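Local coordinates for protein tRNA dimethylallyltransferase (Staphylococcus epidermidis ATCC 12228, PDB 3D3Q) that probably transfers a dimethylallyl group from dimethylallyl diphosphate to the adenine at position 37 of tRNAs that read codons beginning with uridine, at residues L212-N215 with K216-I220; I220-G223 with H224-N228; I69-P72 with D73-F76. One frame throughout, in Å; residues are numbered along the deposited sequence.

Overall arrangement
In this protein, built on a parallel sheet of the P-loop NTPase type, contacts 1 and 2 follow one another along helix 207-224, sharing I220, their centres about 12 Å apart. Contact 1 covers regular turns of that helix; contact 2 ends it and starts helix 226-235. Contact 3, in the loop between strand 64-65 and helix 78-94, touches neither: its centre is about 27 Å from that of contact 1 and about 22 Å from that of contact 2. Measured between side chains, R217 of contact 1 is about 4 Å from T16, in the probable substrate site, M221 of contact 2 about 7 Å from T16, and F76 of contact 3 about 9 Å from T105, a probable tRNA-contacting residue.

Contact 1. Residues L212-N215 with K216-I220; sequences LRIN and KRVDI
L212, R213, I214 and N215 accept hydrogen bonds on their carbonyl oxygens from the amides of K216, R217, V218 and D219 in turn, the i to i+4 ladder of a regular alpha helix, here the middle of helix 207-224. The ladder runs from K216 N to L212 O at 3.1 Å through to D219 N on N215 O at 3.2 Å. R217 N, besides its bond to R213 O, makes a weak one to I214 O.

N215, D219, I214 and V218 all meet helix 262-286, while R217 reaches the P-loop. N215 and D219, one turn apart, both turn their polar ends to that helix: OD1 of N215 takes a hydrogen bond from R274, and OD1 of D219 makes a salt bridge to K270, which probably favours the ionised form of the acid. I214 and V218 form the buried strip, with CG2 of I214 and CG2 of V218 4.4 Å apart; I214 also packs on S273 and A277 of helix 262-286. R217, next to I214, extends to T16 and A17 of the P-loop, the probable ATP- and substrate-binding loop. With CG anti to the backbone N (chi1 177°) and a bend at chi3 (54°), its chain runs alongside I214 and points the same way, bringing its guanidinium to I214 CG2, which meets it obliquely, 3.8 Å from R217 NH1.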
loop_
_atom_site.group_PDB
_atom_site.type_symbol
_atom_site.label_atom_id
_atom_site.label_comp_id
_atom_site.label_asym_id
_atom_site.label_seq_id
_atom_site.Cartn_x
_atom_site.Cartn_y
_atom_site.Cartn_z
ATOM N N LEU A 212 16.505 5.799 -0.553
ATOM C CA LEU A 212 17.121 6.928 -1.219
ATOM C C LEU A 212 16.057 7.872 -1.786
ATOM O O LEU A 212 16.155 9.089 -1.633
ATOM C CB LEU A 212 18.032 6.419 -2.327
ATOM C CG LEU A 212 18.882 7.486 -2.996
ATOM C CD1 LEU A 212 19.770 8.164 -1.962
ATOM C CD2 LEU A 212 19.713 6.831 -4.083
ATOM N N ARG A 213 15.035 7.302 -2.419
ATOM C CA ARG A 213 13.966 8.095 -3.011
ATOM C C ARG A 213 13.178 8.834 -1.950
ATOM O O ARG A 213 12.802 9.993 -2.145
ATOM C CB ARG A 213 13.026 7.212 -3.827
ATOM C CG ARG A 213 13.727 6.455 -4.922
ATOM C CD ARG A 213 12.752 5.989 -5.963
ATOM N NE ARG A 213 12.198 7.027 -6.766
ATOM C CZ ARG A 213 10.950 7.295 -7.138
ATOM N NH1 ARG A 213 10.841 8.353 -7.910
ATOM N NH2 ARG A 213 9.858 6.629 -6.775
ATOM N N ILE A 214 12.922 8.166 -0.830
ATOM C CA ILE A 214 12.189 8.798 0.253
ATOM C C ILE A 214 12.972 10.012 0.741
ATOM O O ILE A 214 12.424 11.110 0.834
ATOM C CB ILE A 214 11.946 7.820 1.423
ATOM C CG1 ILE A 214 11.065 6.656 0.946
ATOM C CG2 ILE A 214 11.286 8.544 2.588
ATOM C CD1 ILE A 214 10.872 5.564 1.959
ATOM N N ASN A 215 14.255 9.849 1.032
ATOM C CA ASN A 215 15.010 11.015 1.468
ATOM C C ASN A 215 14.869 12.134 0.457
ATOM O O ASN A 215 14.755 13.297 0.823
ATOM C CB ASN A 215 16.486 10.689 1.651
ATOM C CG ASN A 215 16.708 9.682 2.738
ATOM O OD1 ASN A 215 16.072 9.743 3.792
ATOM N ND2 ASN A 215 17.618 8.749 2.502
ATOM N N LYS A 216 14.861 11.775 -0.819
ATOM C CA LYS A 216 14.743 12.777 -1.862
ATOM C C LYS A 216 13.351 13.401 -1.953
ATOM O O LYS A 216 13.216 14.546 -2.363
ATOM C CB LYS A 216 15.146 12.181 -3.209
ATOM C CG LYS A 216 15.183 13.202 -4.331
ATOM C CD LYS A 216 16.301 12.924 -5.343
ATOM C CE LYS A 216 16.378 14.022 -6.414
ATOM N NZ LYS A 216 17.533 13.836 -7.331
ATOM N N ARG A 217 12.320 12.664 -1.563
ATOM C CA ARG A 217 10.970 13.206 -1.627
ATOM C C ARG A 217 10.718 14.149 -0.464
ATOM O O ARG A 217 9.903 15.069 -0.556
ATOM C CB ARG A 217 9.949 12.078 -1.622
ATOM C CG ARG A 217 8.519 12.531 -1.608
ATOM C CD ARG A 217 7.623 11.316 -1.670
ATOM N NE ARG A 217 7.899 10.322 -0.617
ATOM C CZ ARG A 217 7.488 10.420 0.648
ATOM N NH1 ARG A 217 7.788 9.463 1.523
ATOM N NH2 ARG A 217 6.782 11.477 1.035
ATOM N N VAL A 218 11.423 13.921 0.635
ATOM C CA VAL A 218 11.267 14.771 1.800
ATOM C C VAL A 218 11.945 16.094 1.473
ATOM O O VAL A 218 11.461 17.153 1.855
ATOM C CB VAL A 218 11.891 14.112 3.071
ATOM C CG1 VAL A 218 11.783 15.051 4.259
ATOM C CG2 VAL A 218 11.169 12.818 3.395
ATOM N N ASP A 219 13.055 16.036 0.739
ATOM C CA ASP A 219 13.768 17.259 0.365
ATOM C C ASP A 219 12.881 18.114 -0.518
ATOM O O ASP A 219 12.801 19.324 -0.334
ATOM C CB ASP A 219 15.071 16.950 -0.381
ATOM C CG ASP A 219 16.127 16.323 0.514
ATOM O OD1 ASP A 219 16.055 16.521 1.752
ATOM O OD2 ASP A 219 17.045 15.643 -0.022
ATOM N N ILE A 220 12.217 17.484 -1.481
ATOM C CA ILE A 220 11.348 18.216 -2.388
ATOM C C ILE A 220 10.183 18.870 -1.653
ATOM O O ILE A 220 9.855 20.025 -1.909
ATOM C CB ILE A 220 10.791 17.300 -3.475
ATOM C CG1 ILE A 220 11.931 16.560 -4.171
ATOM C CG2 ILE A 220 10.010 18.122 -4.481
ATOM C CD1 ILE A 220 11.466 15.521 -5.168
#

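Contact 2. Residues I220-G223 with H224-N228; sequences IMLG and HGLFN
I220 keeps CG1 beside its backbone N (chi1 -53°), so that the CG2 branch stands anti to that nitrogen and meets the ring of H224 one turn on, while L226 takes CG anti to its own N (chi1 165°) and carries CD2 back to M221 and L222. The first pairing is a CH-pi contact: I220 CG2 sits 3.9 Å from the centroid of the H224 ring, almost straight above its centre, and the two side chains run side by side in the same direction.

Between these groups the helix stops in a Schellman motif. G225 swings to positive phi (107°), where a side chain would press on the preceding carbonyl; glycine is common at this position of the motif for that reason. L226 N then bonds to M221 O at 3.1 Å, and G225 N reaches L222 O in a weak bond of 3.4 Å. H224 N also donates to M221 O, at 2.9 Å, from well above the carbonyl plane and from the face opposite L226 N, so one oxygen binds two amides of the closing turn.

L226 supplies the hydrophobic half of the cap. Its CD2 lies 3.8 Å from CE of M221, a selenomethionine, and 4.0 Å from CD2 of L222.

G225 is at once the residue that leaves helix 207-224 and the N-cap of helix 226-235, and the chain turns there with almost no linker. L222 and L226 both pack on L269 of helix 262-286, and L226 further meets L252 of helix 252-257.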
loop_
_atom_site.group_PDB
_atom_site.type_symbol
_atom_site.label_atom_id
_atom_site.label_comp_id
_atom_site.label_asym_id
_atom_site.label_seq_id
_atom_site.Cartn_x
_atom_site.Cartn_y
_atom_site.Cartn_z
ATOM N N ILE A 220 12.217 17.484 -1.481
ATOM C CA ILE A 220 11.348 18.216 -2.388
ATOM C C ILE A 220 10.183 18.870 -1.653
ATOM O O ILE A 220 9.855 20.025 -1.909
ATOM C CB ILE A 220 10.791 17.300 -3.475
ATOM C CG1 ILE A 220 11.931 16.560 -4.171
ATOM C CG2 ILE A 220 10.010 18.122 -4.481
ATOM C CD1 ILE A 220 11.466 15.521 -5.168
HETATM N N MSE A 221 9.556 18.128 -0.744
HETATM C CA MSE A 221 8.429 18.666 0.011
HETATM C C MSE A 221 8.834 19.938 0.749
HETATM O O MSE A 221 8.114 20.938 0.712
HETATM C CB MSE A 221 7.903 17.658 1.032
HETATM C CG MSE A 221 7.462 16.319 0.473
HETATM SE SE MSE A 221 6.337 15.351 1.751
HETATM C CE MSE A 221 7.539 15.234 3.276
ATOM N N LEU A 222 9.977 19.892 1.432
ATOM C CA LEU A 222 10.464 21.054 2.166
ATOM C C LEU A 222 10.656 22.175 1.170
ATOM O O LEU A 222 10.333 23.328 1.444
ATOM C CB LEU A 222 11.798 20.742 2.858
ATOM C CG LEU A 222 11.784 20.051 4.229
ATOM C CD1 LEU A 222 11.146 20.954 5.272
ATOM C CD2 LEU A 222 11.029 18.757 4.136
ATOM N N GLY A 223 11.167 21.812 -0.002
ATOM C CA GLY A 223 11.414 22.785 -1.047
ATOM C C GLY A 223 10.153 23.301 -1.697
ATOM O O GLY A 223 10.183 24.326 -2.360
ATOM N N HIS A 224 9.037 22.606 -1.518
ATOM C CA HIS A 224 7.803 23.065 -2.128
ATOM C C HIS A 224 6.889 23.854 -1.192
ATOM O O HIS A 224 5.832 24.324 -1.607
ATOM C CB HIS A 224 7.048 21.889 -2.738
ATOM C CG HIS A 224 7.499 21.539 -4.124
ATOM N ND1 HIS A 224 6.831 20.629 -4.918
ATOM C CD2 HIS A 224 8.543 21.984 -4.864
ATOM C CE1 HIS A 224 7.443 20.528 -6.084
ATOM N NE2 HIS A 224 8.486 21.340 -6.078
ATOM N N GLY A 225 7.289 24.006 0.067
ATOM C CA GLY A 225 6.476 24.763 0.997
ATOM C C GLY A 225 5.746 23.953 2.048
ATOM O O GLY A 225 4.724 24.400 2.572
ATOM N N LEU A 226 6.258 22.759 2.348
ATOM C CA LEU A 226 5.659 21.884 3.364
ATOM C C LEU A 226 5.575 22.609 4.699
ATOM O O LEU A 226 4.529 22.624 5.345
ATOM C CB LEU A 226 6.494 20.606 3.551
ATOM C CG LEU A 226 6.182 19.781 4.808
ATOM C CD1 LEU A 226 4.739 19.311 4.775
ATOM C CD2 LEU A 226 7.129 18.592 4.908
ATOM N N PHE A 227 6.688 23.203 5.109
ATOM C CA PHE A 227 6.725 23.917 6.368
ATOM C C PHE A 227 5.703 25.054 6.356
ATOM O O PHE A 227 5.028 25.288 7.356
ATOM C CB PHE A 227 8.135 24.454 6.627
ATOM C CG PHE A 227 8.329 25.020 8.006
ATOM C CD1 PHE A 227 7.893 26.306 8.314
ATOM C CD2 PHE A 227 8.919 24.254 9.007
ATOM C CE1 PHE A 227 8.047 26.831 9.602
ATOM C CE2 PHE A 227 9.078 24.767 10.296
ATOM C CZ PHE A 227 8.636 26.060 10.597
ATOM N N ASN A 228 5.570 25.752 5.230
ATOM C CA ASN A 228 4.613 26.849 5.153
ATOM C C ASN A 228 3.197 26.312 5.365
ATOM O O ASN A 228 2.346 26.973 5.963
ATOM C CB ASN A 228 4.693 27.548 3.797
ATOM C CG ASN A 228 3.883 28.828 3.763
ATOM O OD1 ASN A 228 3.594 29.370 2.698
ATOM N ND2 ASN A 228 3.516 29.324 4.938
#

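Contact 3. Residues I69-P72 with D73-F76; sequences ILPP and DASF
L70 and A74 face each other across a tight reversal, a type I beta turn from P71 to A74 in the loop that leads from strand 64-65 to helix 78-94. Its hydrogen bond runs from A74 N to P71 O and is 2.9 Å long. The amide approaches from above the carbonyl plane. P72 and D73 occupy the two corners, the proline ring restricting phi at the first of them.

The apolar contacts fill the inside of the bend. CB of A74 lies against the incoming arm, 3.6 Å from CB of L70 and 3.5 Å from CD of P71. Farther along, L70 reaches out to F76: its CG lies anti to the carbonyl carbon (chi1 -56°), and CD1 comes 3.7 Å from F76 CD1, obliquely to the ring. The two side chains cross at about a right angle, and CD1 of L70 also lies 4.0 Å from S75 O. F76 is buried, packing in addition on Y44, M66 and, on the helix this loop leads into, F81.

Of the polar side chains, D73 stays at the surface, its OD1 passing 3.7 Å from CG of P71 as the two side chains cross. The backbone has outside partners as well: P72 O accepts a hydrogen bond from S243, and both I69 and L70 bond to V43 through their main chains, tying the incoming arm to a neighbouring loop.

Taken together, one backbone bond closes the turn, a proline limits its first corner, and the side-chain contacts across it are largely between carbon atoms. Between the two arms, then, the turn combines one main-chain hydrogen bond with apolar side-chain contact and has no salt bridge; bonds to V43 and S243 fix it to its surroundings.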
loop_
_atom_site.group_PDB
_atom_site.type_symbol
_atom_site.label_atom_id
_atom_site.label_comp_id
_atom_site.label_asym_id
_atom_site.label_seq_id
_atom_site.Cartn_x
_atom_site.Cartn_y
_atom_site.Cartn_z
ATOM N N ILE A 69 -12.432 15.718 1.314
ATOM C CA ILE A 69 -13.823 15.507 1.667
ATOM C C ILE A 69 -14.110 15.834 3.131
ATOM O O ILE A 69 -15.256 15.784 3.568
ATOM C CB ILE A 69 -14.241 14.055 1.404
ATOM C CG1 ILE A 69 -13.338 13.098 2.187
ATOM C CG2 ILE A 69 -14.193 13.765 -0.079
ATOM C CD1 ILE A 69 -13.772 11.650 2.118
ATOM N N LEU A 70 -13.072 16.186 3.885
ATOM C CA LEU A 70 -13.235 16.518 5.301
ATOM C C LEU A 70 -12.255 17.601 5.742
ATOM O O LEU A 70 -11.247 17.829 5.095
ATOM C CB LEU A 70 -13.004 15.261 6.147
ATOM C CG LEU A 70 -13.854 14.037 5.848
ATOM C CD1 LEU A 70 -13.200 12.828 6.451
ATOM C CD2 LEU A 70 -15.242 14.243 6.391
ATOM N N PRO A 71 -12.560 18.309 6.840
ATOM C CA PRO A 71 -11.671 19.355 7.353
ATOM C C PRO A 71 -10.657 18.642 8.248
ATOM O O PRO A 71 -10.888 17.516 8.666
ATOM C CB PRO A 71 -12.610 20.246 8.145
ATOM C CG PRO A 71 -13.543 19.247 8.736
ATOM C CD PRO A 71 -13.850 18.349 7.544
ATOM N N PRO A 72 -9.528 19.293 8.565
ATOM C CA PRO A 72 -8.481 18.694 9.404
ATOM C C PRO A 72 -8.941 18.098 10.734
ATOM O O PRO A 72 -8.495 17.010 11.127
ATOM C CB PRO A 72 -7.493 19.836 9.584
ATOM C CG PRO A 72 -7.603 20.554 8.269
ATOM C CD PRO A 72 -9.104 20.613 8.072
ATOM N N ASP A 73 -9.839 18.800 11.425
ATOM C CA ASP A 73 -10.362 18.363 12.733
ATOM C C ASP A 73 -11.343 17.196 12.640
ATOM O O ASP A 73 -11.809 16.673 13.664
ATOM C CB ASP A 73 -11.036 19.550 13.442
ATOM C CG ASP A 73 -12.202 20.131 12.642
ATOM O OD1 ASP A 73 -13.210 19.404 12.438
ATOM O OD2 ASP A 73 -12.116 21.314 12.228
ATOM N N ALA A 74 -11.666 16.800 11.411
ATOM C CA ALA A 74 -12.589 15.693 11.194
ATOM C C ALA A 74 -11.901 14.383 11.520
ATOM O O ALA A 74 -10.677 14.304 11.566
ATOM C CB ALA A 74 -13.078 15.691 9.751
ATOM N N SER A 75 -12.701 13.354 11.740
ATOM C CA SER A 75 -12.153 12.057 12.075
ATOM C C SER A 75 -12.282 11.076 10.920
ATOM O O SER A 75 -13.225 11.142 10.132
ATOM C CB SER A 75 -12.852 11.510 13.317
ATOM O OG SER A 75 -12.465 10.167 13.548
ATOM N N PHE A 76 -11.320 10.170 10.821
ATOM C CA PHE A 76 -11.342 9.187 9.765
ATOM C C PHE A 76 -10.887 7.847 10.318
ATOM O O PHE A 76 -10.287 7.785 11.397
ATOM C CB PHE A 76 -10.447 9.631 8.616
ATOM C CG PHE A 76 -10.837 9.045 7.303
ATOM C CD1 PHE A 76 -12.103 9.277 6.779
ATOM C CD2 PHE A 76 -9.964 8.228 6.602
ATOM C CE1 PHE A 76 -12.499 8.702 5.569
ATOM C CE2 PHE A 76 -10.350 7.648 5.387
ATOM C CZ PHE A 76 -11.624 7.886 4.875
#